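Local coordinates for probable 2-hydroxyhepta-2,4-diene-1,7-dioate isomerase (Thermus thermophilus, PDB 2DFU), which probably isomerises 2-hydroxyhepta-2,4-diene-1,7-dioate as a metal-dependent member of the fumarylacetoacetate hydrolase family, at residues A[1-5]-A[172-177]; A[6-10]-A[31-35]; A[36-42]-A[88-93]; A[110-114]-A[232-236]. All coordinates share one frame; numbering follows the deposited sequence.

In the fold
Interactions 1, 2 and 3 cluster on one side of the molecule, and interaction 4 lies about 27 Å from interaction 1 between centres. Interactions 1 and 3 both join the N-terminal segment to the hydrolase fold. Interaction 1 does so by antiparallel strand pairing and a salt-bridge network, interaction 3 by an asparagine amide, prolines and leucines. They touch through Leu4 on Leu41 and Trp173 on Pro92. Interaction 2 is a surface contact within the N-terminal segment, made by aromatic rings and arginines. Asn7 ties it to Thr40 of interaction 3. Interaction 4 is partly buried, like 1 and 3, but lies wholly inside the hydrolase fold.

Interaction 1 of 4, residues A[1-5]-A[172-177]; sequences MKILR and PWLETD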
loop_
_atom_site.group_PDB
_atom_site.type_symbol
_atom_site.label_atom_id
_atom_site.label_comp_id
_atom_site.label_asym_id
_atom_site.label_seq_id
_atom_site.Cartn_x
_atom_site.Cartn_y
_atom_site.Cartn_z
ATOM N N MET A 1 15.888 17.526 -14.736
ATOM C CA MET A 1 17.109 16.672 -14.642
ATOM C C MET A 1 16.683 15.243 -14.321
ATOM O O MET A 1 15.524 14.995 -13.978
ATOM C CB MET A 1 18.042 17.195 -13.541
ATOM C CG MET A 1 17.484 17.039 -12.128
ATOM S SD MET A 1 18.446 17.918 -10.857
ATOM C CE MET A 1 17.684 19.571 -10.961
ATOM N N LYS A 2 17.618 14.308 -14.443
ATOM C CA LYS A 2 17.328 12.911 -14.154
ATOM C C LYS A 2 17.787 12.548 -12.753
ATOM O O LYS A 2 18.957 12.691 -12.412
ATOM C CB LYS A 2 18.016 11.992 -15.173
ATOM C CG LYS A 2 17.209 11.688 -16.445
ATOM C CD LYS A 2 17.125 12.865 -17.378
ATOM C CE LYS A 2 16.656 12.458 -18.778
ATOM N NZ LYS A 2 15.186 12.272 -18.893
ATOM N N ILE A 3 16.855 12.079 -11.937
ATOM C CA ILE A 3 17.160 11.680 -10.569
ATOM C C ILE A 3 17.000 10.168 -10.467
ATOM O O ILE A 3 16.006 9.611 -10.939
ATOM C CB ILE A 3 16.197 12.363 -9.564
ATOM C CG1 ILE A 3 16.600 13.831 -9.382
ATOM C CG2 ILE A 3 16.186 11.603 -8.236
ATOM C CD1 ILE A 3 15.702 14.600 -8.428
ATOM N N LEU A 4 17.974 9.499 -9.856
ATOM C CA LEU A 4 17.885 8.048 -9.717
ATOM C C LEU A 4 18.254 7.540 -8.332
ATOM O O LEU A 4 18.812 8.269 -7.515
ATOM C CB LEU A 4 18.786 7.355 -10.741
ATOM C CG LEU A 4 20.288 7.587 -10.559
ATOM C CD1 LEU A 4 21.085 6.426 -11.150
ATOM C CD2 LEU A 4 20.672 8.899 -11.211
ATOM N N ARG A 5 17.904 6.286 -8.072
ATOM C CA ARG A 5 18.234 5.619 -6.811
ATOM C C ARG A 5 19.095 4.448 -7.231
ATOM O O ARG A 5 18.775 3.772 -8.203
ATOM C CB ARG A 5 16.988 5.076 -6.103
ATOM C CG ARG A 5 16.311 6.056 -5.179
ATOM C CD ARG A 5 15.130 5.393 -4.474
ATOM N NE ARG A 5 15.542 4.506 -3.390
ATOM C CZ ARG A 5 15.307 3.197 -3.344
ATOM N NH1 ARG A 5 14.666 2.584 -4.329
ATOM N NH2 ARG A 5 15.687 2.503 -2.280
ATOM N N PRO A 172 13.756 3.996 -15.663
ATOM C CA PRO A 172 15.065 3.770 -15.031
ATOM C C PRO A 172 15.377 4.861 -14.016
ATOM O O PRO A 172 16.220 4.704 -13.128
ATOM C CB PRO A 172 16.019 3.845 -16.215
ATOM C CG PRO A 172 15.401 4.981 -17.020
ATOM C CD PRO A 172 13.920 4.592 -17.004
ATOM N N TRP A 173 14.704 5.988 -14.181
ATOM C CA TRP A 173 14.917 7.105 -13.294
ATOM C C TRP A 173 13.785 8.085 -13.479
ATOM O O TRP A 173 12.872 7.882 -14.268
ATOM C CB TRP A 173 16.264 7.775 -13.608
ATOM C CG TRP A 173 16.544 7.805 -15.070
ATOM C CD1 TRP A 173 15.835 8.527 -16.054
ATOM C CD2 TRP A 173 17.676 7.200 -15.742
ATOM N NE1 TRP A 173 16.403 8.426 -17.287
ATOM C CE2 TRP A 173 17.593 7.557 -17.116
ATOM C CE3 TRP A 173 18.721 6.394 -15.318
ATOM C CZ2 TRP A 173 18.534 7.097 -18.013
ATOM C CZ3 TRP A 173 19.671 5.933 -16.213
ATOM C CH2 TRP A 173 19.571 6.281 -17.576
ATOM N N LEU A 174 13.817 9.156 -12.691
ATOM C CA LEU A 174 12.763 10.116 -12.897
ATOM C C LEU A 174 13.275 11.432 -13.448
ATOM O O LEU A 174 14.391 11.871 -13.213
ATOM C CB LEU A 174 11.942 10.283 -11.619
ATOM C CG LEU A 174 12.631 11.147 -10.573
ATOM C CD1 LEU A 174 12.329 12.637 -10.755
ATOM C CD2 LEU A 174 12.181 10.797 -9.157
ATOM N N GLU A 175 12.425 12.007 -14.292
ATOM C CA GLU A 175 12.731 13.294 -14.870
ATOM C C GLU A 175 11.929 14.378 -14.155
ATOM O O GLU A 175 10.720 14.285 -13.991
ATOM C CB GLU A 175 12.337 13.215 -16.346
ATOM C CG GLU A 175 12.220 14.571 -17.035
ATOM C CD GLU A 175 13.566 15.252 -17.046
ATOM O OE1 GLU A 175 14.497 14.702 -17.618
ATOM O OE2 GLU A 175 13.675 16.337 -16.484
ATOM N N THR A 176 12.603 15.418 -13.675
ATOM C CA THR A 176 11.935 16.489 -12.931
ATOM C C THR A 176 11.297 17.572 -13.803
ATOM O O THR A 176 10.377 18.262 -13.368
ATOM C CB THR A 176 12.910 17.215 -11.991
ATOM O OG1 THR A 176 13.899 17.891 -12.774
ATOM C CG2 THR A 176 13.588 16.231 -11.042
ATOM N N ASP A 177 11.790 17.724 -15.026
ATOM C CA ASP A 177 11.283 18.750 -15.926
ATOM C C ASP A 177 10.546 18.157 -17.132
ATOM O O ASP A 177 11.166 17.650 -18.063
ATOM C CB ASP A 177 12.459 19.627 -16.374
ATOM C CG ASP A 177 12.025 20.805 -17.217
ATOM O OD1 ASP A 177 10.880 21.276 -17.051
ATOM O OD2 ASP A 177 12.840 21.271 -18.037
HETATM O O HOH W 1 16.327 5.052 -10.237
#
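Lys2 crosses Trp173 at a slant and ends on Glu175. Lys2 CB is 4.2 Å from Trp173 CD1. Lys2 CG comes closer and sits over one face of the indole, 3.5 Å from Trp173 NE1. The chain then bends at chi2 (73°) and leaves the ring. CD and CE pass Glu175 OE1, and a second bend at chi4 (80°) brings NZ onto that oxygen. Lys2 NZ to Glu175 OE1 is 2.8 Å, a salt bridge on the anti lone pair of OE1. NZ also donates to Val249 O, which accepts from Trp173 NE1 as well. The strand of residues 2-5 runs antiparallel to that of residues 173-175. Lys2 and Glu175 form a non-hydrogen-bonded pair, and Ile3 and Leu174 a hydrogen-bonded pair. Ile3 N to Leu174 O and Leu174 N to Ile3 O are both 2.8 Å. This pairing joins the N-terminal segment to the fumarylacetoacetate hydrolase fold. On the sheet face away from Lys2, Ile3 and Leu174 lie side by side and point the same way. Ile3 CB is 3.9 Å from Leu174 CG. At the chain start, Met1 N has two side-chain partners. Met1 N bonds Thr176 OG1 at 2.8 Å and forms a salt bridge with Glu175 OE2. It meets that oxygen on the syn side, 29° out of the carboxylate plane. Glu175 OE2 also accepts from Asp177 N on its anti lone pair. Both carboxylate oxygens are therefore held, and the two nearby positive groups would probably favour the charged form of Glu175. On its other side, the indole of Trp173 carries Pro172 CG over its centre.

Interaction 2 of 4, residues A[6-10]-A[31-35]; sequences FNEGR and GRRYD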
loop_
_atom_site.group_PDB
_atom_site.type_symbol
_atom_site.label_atom_id
_atom_site.label_comp_id
_atom_site.label_asym_id
_atom_site.label_seq_id
_atom_site.Cartn_x
_atom_site.Cartn_y
_atom_site.Cartn_z
ATOM N N PHE A 6 20.175 4.195 -6.505
ATOM C CA PHE A 6 21.061 3.104 -6.871
ATOM C C PHE A 6 21.773 2.475 -5.676
ATOM O O PHE A 6 21.788 3.030 -4.576
ATOM C CB PHE A 6 22.104 3.609 -7.869
ATOM C CG PHE A 6 22.982 4.689 -7.320
ATOM C CD1 PHE A 6 22.514 5.992 -7.201
ATOM C CD2 PHE A 6 24.268 4.393 -6.873
ATOM C CE1 PHE A 6 23.309 6.987 -6.640
ATOM C CE2 PHE A 6 25.071 5.379 -6.309
ATOM C CZ PHE A 6 24.590 6.683 -6.191
ATOM N N ASN A 7 22.363 1.308 -5.915
ATOM C CA ASN A 7 23.095 0.570 -4.893
ATOM C C ASN A 7 22.324 0.442 -3.583
ATOM O O ASN A 7 21.185 -0.003 -3.588
ATOM C CB ASN A 7 24.463 1.221 -4.669
ATOM C CG ASN A 7 25.378 1.075 -5.880
ATOM O OD1 ASN A 7 25.023 0.419 -6.864
ATOM N ND2 ASN A 7 26.559 1.682 -5.813
ATOM N N GLU A 8 22.917 0.823 -2.459
ATOM C CA GLU A 8 22.192 0.687 -1.197
ATOM C C GLU A 8 21.231 1.840 -0.905
ATOM O O GLU A 8 21.383 2.553 0.089
ATOM C CB GLU A 8 23.164 0.508 -0.020
ATOM C CG GLU A 8 24.296 1.521 0.047
ATOM C CD GLU A 8 25.445 1.188 -0.898
ATOM O OE1 GLU A 8 26.034 0.092 -0.766
ATOM O OE2 GLU A 8 25.764 2.019 -1.769
ATOM N N GLY A 9 20.239 2.009 -1.775
ATOM C CA GLY A 9 19.258 3.063 -1.590
ATOM C C GLY A 9 19.814 4.477 -1.651
ATOM O O GLY A 9 19.264 5.392 -1.038
ATOM N N ARG A 10 20.905 4.665 -2.384
ATOM C CA ARG A 10 21.502 5.987 -2.508
ATOM C C ARG A 10 20.764 6.773 -3.583
ATOM O O ARG A 10 20.136 6.188 -4.461
ATOM C CB ARG A 10 22.981 5.875 -2.887
ATOM C CG ARG A 10 23.871 5.292 -1.790
ATOM C CD ARG A 10 25.307 5.111 -2.282
ATOM N NE ARG A 10 26.163 4.484 -1.275
ATOM C CZ ARG A 10 26.944 5.144 -0.423
ATOM N NH1 ARG A 10 26.996 6.467 -0.445
ATOM N NH2 ARG A 10 27.672 4.472 0.463
ATOM N N GLY A 31 29.755 14.554 -3.227
ATOM C CA GLY A 31 31.121 14.549 -3.705
ATOM C C GLY A 31 31.541 13.200 -4.274
ATOM O O GLY A 31 32.637 13.068 -4.810
ATOM N N ARG A 32 30.687 12.191 -4.148
ATOM C CA ARG A 32 31.001 10.874 -4.699
ATOM C C ARG A 32 30.369 10.773 -6.087
ATOM O O ARG A 32 29.290 11.307 -6.323
ATOM C CB ARG A 32 30.414 9.746 -3.842
ATOM C CG ARG A 32 30.867 9.684 -2.398
ATOM C CD ARG A 32 30.306 8.418 -1.744
ATOM N NE ARG A 32 30.479 8.406 -0.294
ATOM C CZ ARG A 32 29.787 9.162 0.558
ATOM N NH1 ARG A 32 28.858 9.998 0.114
ATOM N NH2 ARG A 32 30.036 9.090 1.860
ATOM N N ARG A 33 31.037 10.082 -7.002
ATOM C CA ARG A 33 30.501 9.897 -8.344
ATOM C C ARG A 33 30.746 8.447 -8.745
ATOM O O ARG A 33 31.683 7.822 -8.260
ATOM C CB ARG A 33 31.182 10.840 -9.338
ATOM C CG ARG A 33 32.669 10.576 -9.547
ATOM C CD ARG A 33 33.245 11.559 -10.558
ATOM N NE ARG A 33 34.643 11.287 -10.891
ATOM C CZ ARG A 33 35.677 11.512 -10.082
ATOM N NH1 ARG A 33 35.489 12.021 -8.872
ATOM N NH2 ARG A 33 36.908 11.227 -10.488
ATOM N N TYR A 34 29.897 7.915 -9.615
ATOM C CA TYR A 34 30.033 6.539 -10.072
ATOM C C TYR A 34 29.724 6.486 -11.555
ATOM O O TYR A 34 29.050 7.370 -12.077
ATOM C CB TYR A 34 29.023 5.624 -9.373
ATOM C CG TYR A 34 28.989 5.682 -7.864
ATOM C CD1 TYR A 34 28.475 6.795 -7.195
ATOM C CD2 TYR A 34 29.433 4.601 -7.101
ATOM C CE1 TYR A 34 28.400 6.826 -5.800
ATOM C CE2 TYR A 34 29.363 4.620 -5.710
ATOM C CZ TYR A 34 28.846 5.733 -5.065
ATOM O OH TYR A 34 28.771 5.744 -3.690
ATOM N N ASP A 35 30.213 5.457 -12.241
ATOM C CA ASP A 35 29.883 5.295 -13.653
ATOM C C ASP A 35 28.530 4.593 -13.632
ATOM O O ASP A 35 28.305 3.703 -12.816
ATOM C CB ASP A 35 30.899 4.402 -14.383
ATOM C CG ASP A 35 32.216 5.109 -14.645
ATOM O OD1 ASP A 35 32.187 6.303 -15.014
ATOM O OD2 ASP A 35 33.280 4.468 -14.496
HETATM O O HOH W 2 27.711 2.612 -3.125
#
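Phe6 and Tyr34 form a T-shaped stack between a hairpin turn and the strand of residues 32-35. Residues 6-10 are the turn of the hairpin between the strands of residues 2-6 and 10-15, closed by a G1 beta bulge that places Gly9 and Arg10 opposite Phe6. The edge of Phe6 points at the face of Tyr34, with centroids 5.1 Å apart and planes at 67°. Phe6 CE2 is 3.7 Å from Tyr34 CE1. Phe6 CG lies between the backbone N and the carbonyl carbon (chi1 62°), and this turns the ring across to Tyr34. One face of the Phe6 ring carries Arg10 CB.

Arg10 reaches out with its chain extended from CG to NE. Its guanidinium passes Tyr34 OH, which lies over one face, 3.8 Å from Arg10 NH1. Arg10 NH1 in turn sits over a face of the Arg32 guanidinium. The two arginines cross at about a right angle. Glu21 makes a salt bridge to each, through OE2 to Arg10 NH1 and OE1 to Arg32 NH1. The Asn7 amide stands nearly upright to the Tyr34 ring, and its OD1 accepts from Thr40 N. A water takes a bond from Asn7 ND2 and lies near Tyr34 OH, a weak contact at 3.4 Å.

Interaction 3 of 4, residues A[36-42]-A[88-93]; sequences LASVTLL and RPGNPR
Asn91 pushes its amide past Leu36, the two side chains sliding by each other in opposite directions. Asn91 CG is anti to its own backbone N (chi1 -173°), which carries the amide over to the 36-38 turn. Asn91 ND2 donates to Leu36 O at 3.0 Å with an N-H...O angle of 165°. The acceptor lies in the amide plane, but ND2 stands above the Leu36 carbonyl plane. Val39 N reaches the same oxygen from the opposite face. ND2 also makes a weak bond to Val39 O. Asn91 OD1 sits 3.7 Å from Leu36 CG and accepts from Arg93 N, two residues on, which makes an Asx turn. The amide thus uses both ends, one on its own loop and one across the contact. A leucine in its place would probably leave Leu36 O without its second donor and the 91-93 turn free to open. The contact joins the end of the N-terminal segment, where the chain leaves a short 3-10 turn, to the loop between the strand of residues 86-87 and the helix of residues 95-98. Beside the amide, Leu41 crosses Pro89 and Pro92 at about right angles. Leu41 CD1 meets Pro92 CD at 3.9 Å and Pro89 CG at 4.1 Å. Leu42 and Arg88 instead lie side by side and point the same way, with Leu42 CD2 3.8 Å from Arg88 CD. At the other end, Ala37 CB touches Arg93 CB at 3.7 Å, and Arg93 CG lies against Leu36 CD2. One water bridges Leu41 O and Pro89 O by donating to both.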
loop_
_atom_site.group_PDB
_atom_site.type_symbol
_atom_site.label_atom_id
_atom_site.label_comp_id
_atom_site.label_asym_id
_atom_site.label_seq_id
_atom_site.Cartn_x
_atom_site.Cartn_y
_atom_site.Cartn_z
ATOM N N LEU A 36 27.630 4.988 -14.522
ATOM C CA LEU A 36 26.317 4.370 -14.566
ATOM C C LEU A 36 26.401 2.847 -14.680
ATOM O O LEU A 36 25.704 2.119 -13.964
ATOM C CB LEU A 36 25.514 4.918 -15.748
ATOM C CG LEU A 36 24.114 4.320 -15.883
ATOM C CD1 LEU A 36 23.325 4.542 -14.596
ATOM C CD2 LEU A 36 23.404 4.952 -17.064
ATOM N N ALA A 37 27.259 2.374 -15.579
ATOM C CA ALA A 37 27.415 0.944 -15.816
ATOM C C ALA A 37 27.840 0.159 -14.579
ATOM O O ALA A 37 27.640 -1.049 -14.513
ATOM C CB ALA A 37 28.427 0.708 -16.963
ATOM N N SER A 38 28.408 0.846 -13.597
ATOM C CA SER A 38 28.875 0.187 -12.382
ATOM C C SER A 38 27.885 0.139 -11.217
ATOM O O SER A 38 28.155 -0.518 -10.210
ATOM C CB SER A 38 30.165 0.857 -11.895
ATOM O OG SER A 38 31.150 0.869 -12.913
ATOM N N VAL A 39 26.756 0.832 -11.323
ATOM C CA VAL A 39 25.803 0.811 -10.216
ATOM C C VAL A 39 24.608 -0.087 -10.478
ATOM O O VAL A 39 24.344 -0.470 -11.611
ATOM C CB VAL A 39 25.272 2.233 -9.886
ATOM C CG1 VAL A 39 26.434 3.192 -9.716
ATOM C CG2 VAL A 39 24.328 2.720 -10.986
ATOM N N THR A 40 23.899 -0.437 -9.412
ATOM C CA THR A 40 22.700 -1.251 -9.538
ATOM C C THR A 40 21.513 -0.289 -9.461
ATOM O O THR A 40 21.224 0.276 -8.404
ATOM C CB THR A 40 22.585 -2.276 -8.398
ATOM O OG1 THR A 40 23.677 -3.204 -8.478
ATOM C CG2 THR A 40 21.267 -3.033 -8.500
ATOM N N LEU A 41 20.849 -0.089 -10.594
ATOM C CA LEU A 41 19.700 0.802 -10.661
ATOM C C LEU A 41 18.519 0.264 -9.869
ATOM O O LEU A 41 18.186 -0.909 -9.969
ATOM C CB LEU A 41 19.255 0.994 -12.106
ATOM C CG LEU A 41 19.529 2.326 -12.794
ATOM C CD1 LEU A 41 18.609 2.425 -14.002
ATOM C CD2 LEU A 41 19.266 3.485 -11.845
ATOM N N LEU A 42 17.888 1.139 -9.098
ATOM C CA LEU A 42 16.727 0.774 -8.296
ATOM C C LEU A 42 15.520 1.601 -8.736
ATOM O O LEU A 42 15.659 2.578 -9.475
ATOM C CB LEU A 42 16.998 1.072 -6.813
ATOM C CG LEU A 42 18.181 0.378 -6.131
ATOM C CD1 LEU A 42 18.359 0.938 -4.713
ATOM C CD2 LEU A 42 17.931 -1.138 -6.097
ATOM N N ARG A 88 13.257 -3.915 -9.951
ATOM C CA ARG A 88 14.354 -3.109 -10.484
ATOM C C ARG A 88 14.331 -2.965 -11.996
ATOM O O ARG A 88 14.057 -3.914 -12.719
ATOM C CB ARG A 88 15.714 -3.695 -10.079
ATOM C CG ARG A 88 16.001 -3.685 -8.583
ATOM C CD ARG A 88 17.422 -4.147 -8.312
ATOM N NE ARG A 88 17.606 -5.536 -8.722
ATOM C CZ ARG A 88 17.250 -6.578 -7.981
ATOM N NH1 ARG A 88 16.702 -6.385 -6.785
ATOM N NH2 ARG A 88 17.425 -7.809 -8.441
ATOM N N PRO A 89 14.623 -1.754 -12.489
ATOM C CA PRO A 89 14.650 -1.467 -13.919
ATOM C C PRO A 89 16.002 -1.892 -14.482
ATOM O O PRO A 89 17.022 -1.823 -13.796
ATOM C CB PRO A 89 14.487 0.046 -13.964
ATOM C CG PRO A 89 15.267 0.475 -12.749
ATOM C CD PRO A 89 14.820 -0.522 -11.700
ATOM N N GLY A 90 16.015 -2.335 -15.728
ATOM C CA GLY A 90 17.280 -2.710 -16.315
ATOM C C GLY A 90 18.149 -1.473 -16.475
ATOM O O GLY A 90 17.657 -0.401 -16.836
ATOM N N ASN A 91 19.435 -1.618 -16.170
ATOM C CA ASN A 91 20.408 -0.538 -16.314
ATOM C C ASN A 91 20.617 -0.354 -17.828
ATOM O O ASN A 91 20.942 -1.311 -18.533
ATOM C CB ASN A 91 21.723 -0.960 -15.651
ATOM C CG ASN A 91 22.741 0.158 -15.589
ATOM O OD1 ASN A 91 23.018 0.824 -16.587
ATOM N ND2 ASN A 91 23.315 0.359 -14.411
ATOM N N PRO A 92 20.424 0.870 -18.346
ATOM C CA PRO A 92 20.597 1.140 -19.781
ATOM C C PRO A 92 21.957 0.742 -20.369
ATOM O O PRO A 92 22.101 0.611 -21.585
ATOM C CB PRO A 92 20.337 2.641 -19.881
ATOM C CG PRO A 92 19.323 2.862 -18.811
ATOM C CD PRO A 92 19.897 2.061 -17.656
ATOM N N ARG A 93 22.952 0.551 -19.512
ATOM C CA ARG A 93 24.277 0.157 -19.989
ATOM C C ARG A 93 24.377 -1.363 -20.200
ATOM O O ARG A 93 25.336 -1.845 -20.803
ATOM C CB ARG A 93 25.343 0.636 -19.006
ATOM C CG ARG A 93 25.300 2.145 -18.768
ATOM C CD ARG A 93 25.606 2.952 -20.038
ATOM N NE ARG A 93 26.987 2.776 -20.484
ATOM C CZ ARG A 93 27.765 3.760 -20.937
ATOM N NH1 ARG A 93 27.300 5.004 -21.009
ATOM N NH2 ARG A 93 29.017 3.504 -21.304
HETATM O O HOH W 3 19.011 -2.748 -11.829
HETATM O O HOH W 4 21.515 -2.016 -12.721
#

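Interaction 4 of 4, residues A[110-114]-A[232-236]; sequences ELHYE and GVGAL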
loop_
_atom_site.group_PDB
_atom_site.type_symbol
_atom_site.label_atom_id
_atom_site.label_comp_id
_atom_site.label_asym_id
_atom_site.label_seq_id
_atom_site.Cartn_x
_atom_site.Cartn_y
_atom_site.Cartn_z
ATOM N N GLU A 110 -2.663 -15.881 -17.768
ATOM C CA GLU A 110 -3.082 -14.732 -18.559
ATOM C C GLU A 110 -2.347 -13.466 -18.115
ATOM O O GLU A 110 -2.967 -12.490 -17.690
ATOM C CB GLU A 110 -4.592 -14.542 -18.407
ATOM C CG GLU A 110 -5.266 -13.955 -19.626
ATOM C CD GLU A 110 -5.121 -14.844 -20.844
ATOM O OE1 GLU A 110 -5.625 -15.990 -20.808
ATOM O OE2 GLU A 110 -4.500 -14.399 -21.835
ATOM N N LEU A 111 -1.022 -13.491 -18.210
ATOM C CA LEU A 111 -0.201 -12.350 -17.817
ATOM C C LEU A 111 -0.108 -11.358 -18.975
ATOM O O LEU A 111 0.276 -11.732 -20.085
ATOM C CB LEU A 111 1.207 -12.818 -17.435
ATOM C CG LEU A 111 2.001 -11.850 -16.558
ATOM C CD1 LEU A 111 1.374 -11.800 -15.161
ATOM C CD2 LEU A 111 3.448 -12.301 -16.471
ATOM N N HIS A 112 -0.452 -10.101 -18.709
ATOM C CA HIS A 112 -0.423 -9.054 -19.726
ATOM C C HIS A 112 0.428 -7.848 -19.340
ATOM O O HIS A 112 0.609 -7.556 -18.154
ATOM C CB HIS A 112 -1.842 -8.571 -20.025
ATOM C CG HIS A 112 -2.670 -9.549 -20.799
ATOM N ND1 HIS A 112 -3.030 -10.782 -20.300
ATOM C CD2 HIS A 112 -3.223 -9.466 -22.033
ATOM C CE1 HIS A 112 -3.772 -11.416 -21.192
ATOM N NE2 HIS A 112 -3.905 -10.638 -22.252
ATOM N N TYR A 113 0.937 -7.149 -20.355
ATOM C CA TYR A 113 1.761 -5.956 -20.157
ATOM C C TYR A 113 0.982 -4.674 -20.451
ATOM O O TYR A 113 0.101 -4.650 -21.309
ATOM C CB TYR A 113 3.001 -6.007 -21.055
ATOM C CG TYR A 113 2.699 -6.236 -22.525
ATOM C CD1 TYR A 113 2.303 -5.187 -23.359
ATOM C CD2 TYR A 113 2.786 -7.516 -23.077
ATOM C CE1 TYR A 113 1.995 -5.412 -24.711
ATOM C CE2 TYR A 113 2.484 -7.754 -24.414
ATOM C CZ TYR A 113 2.088 -6.704 -25.227
ATOM O OH TYR A 113 1.770 -6.970 -26.541
ATOM N N GLU A 114 1.325 -3.614 -19.730
ATOM C CA GLU A 114 0.696 -2.311 -19.890
ATOM C C GLU A 114 1.742 -1.234 -19.578
ATOM O O GLU A 114 2.058 -1.001 -18.407
ATOM C CB GLU A 114 -0.499 -2.185 -18.927
ATOM C CG GLU A 114 -1.679 -3.102 -19.252
ATOM C CD GLU A 114 -2.781 -3.091 -18.184
ATOM O OE1 GLU A 114 -2.842 -2.138 -17.377
ATOM O OE2 GLU A 114 -3.605 -4.033 -18.162
ATOM N N GLY A 232 -3.119 -1.750 -27.122
ATOM C CA GLY A 232 -2.016 -2.634 -27.450
ATOM C C GLY A 232 -1.681 -3.609 -26.338
ATOM O O GLY A 232 -0.681 -4.323 -26.421
ATOM N N VAL A 233 -2.502 -3.635 -25.291
ATOM C CA VAL A 233 -2.271 -4.548 -24.178
ATOM C C VAL A 233 -2.340 -5.978 -24.707
ATOM O O VAL A 233 -3.380 -6.412 -25.210
ATOM C CB VAL A 233 -3.331 -4.360 -23.062
ATOM C CG1 VAL A 233 -3.186 -5.456 -22.010
ATOM C CG2 VAL A 233 -3.160 -2.985 -22.410
ATOM N N GLY A 234 -1.229 -6.702 -24.591
ATOM C CA GLY A 234 -1.178 -8.072 -25.083
ATOM C C GLY A 234 -0.669 -9.086 -24.074
ATOM O O GLY A 234 -0.278 -8.735 -22.962
ATOM N N ALA A 235 -0.665 -10.352 -24.472
ATOM C CA ALA A 235 -0.227 -11.436 -23.603
ATOM C C ALA A 235 1.286 -11.577 -23.538
ATOM O O ALA A 235 1.989 -11.374 -24.525
ATOM C CB ALA A 235 -0.851 -12.752 -24.067
ATOM N N LEU A 236 1.781 -11.929 -22.360
ATOM C CA LEU A 236 3.210 -12.113 -22.152
ATOM C C LEU A 236 3.551 -13.592 -22.097
ATOM O O LEU A 236 2.683 -14.439 -21.898
ATOM C CB LEU A 236 3.646 -11.469 -20.837
ATOM C CG LEU A 236 3.768 -9.949 -20.810
ATOM C CD1 LEU A 236 3.718 -9.449 -19.366
ATOM C CD2 LEU A 236 5.069 -9.549 -21.489
HETATM O O HOH W 5 0.175 -14.840 -21.025
HETATM O O HOH W 6 1.634 -9.685 -26.958
#
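Residues 111-114 and 232-236 run roughly antiparallel, their end-to-end directions 145° apart, and bridge once, at His112 and Ala235, with Leu236 N donating to Leu111 O at 2.7 Å and Tyr113 N to Gly234 O at 3.3 Å. This ties the start of strand 111-121 to the loop between strands 224-226 and 241-246, within the fumarylacetoacetate hydrolase fold. The ring of Tyr113 lies against the Gly234 backbone. Gly234 O sits over one ring face, 3.3 Å from Tyr113 CE2. Leu236 CG lies at the ring edge, and Leu236 CD2 is 3.4 Å from Tyr113 CD2. A water links Tyr113 OH to Ala235 O. An alanine in place of Tyr113 would probably open a gap beside Gly234 and Leu236 and cost that water its hydroxyl partner. His112 turns one ring face to Ala235 CA, a CH-pi contact at 4.0 Å from the centroid. His112 ND1 donates to Glu110 O, which lies in the ring plane, from above the plane of that carbonyl. Val233 CG2 packs on Glu114 CG at 3.5 Å. Around the contact, Leu111 and Leu236 both pack on Ile146 of strand 137-148, Tyr113 touches Arg194 of strand 192-198, and His112 meets Arg149 of helix 149-154.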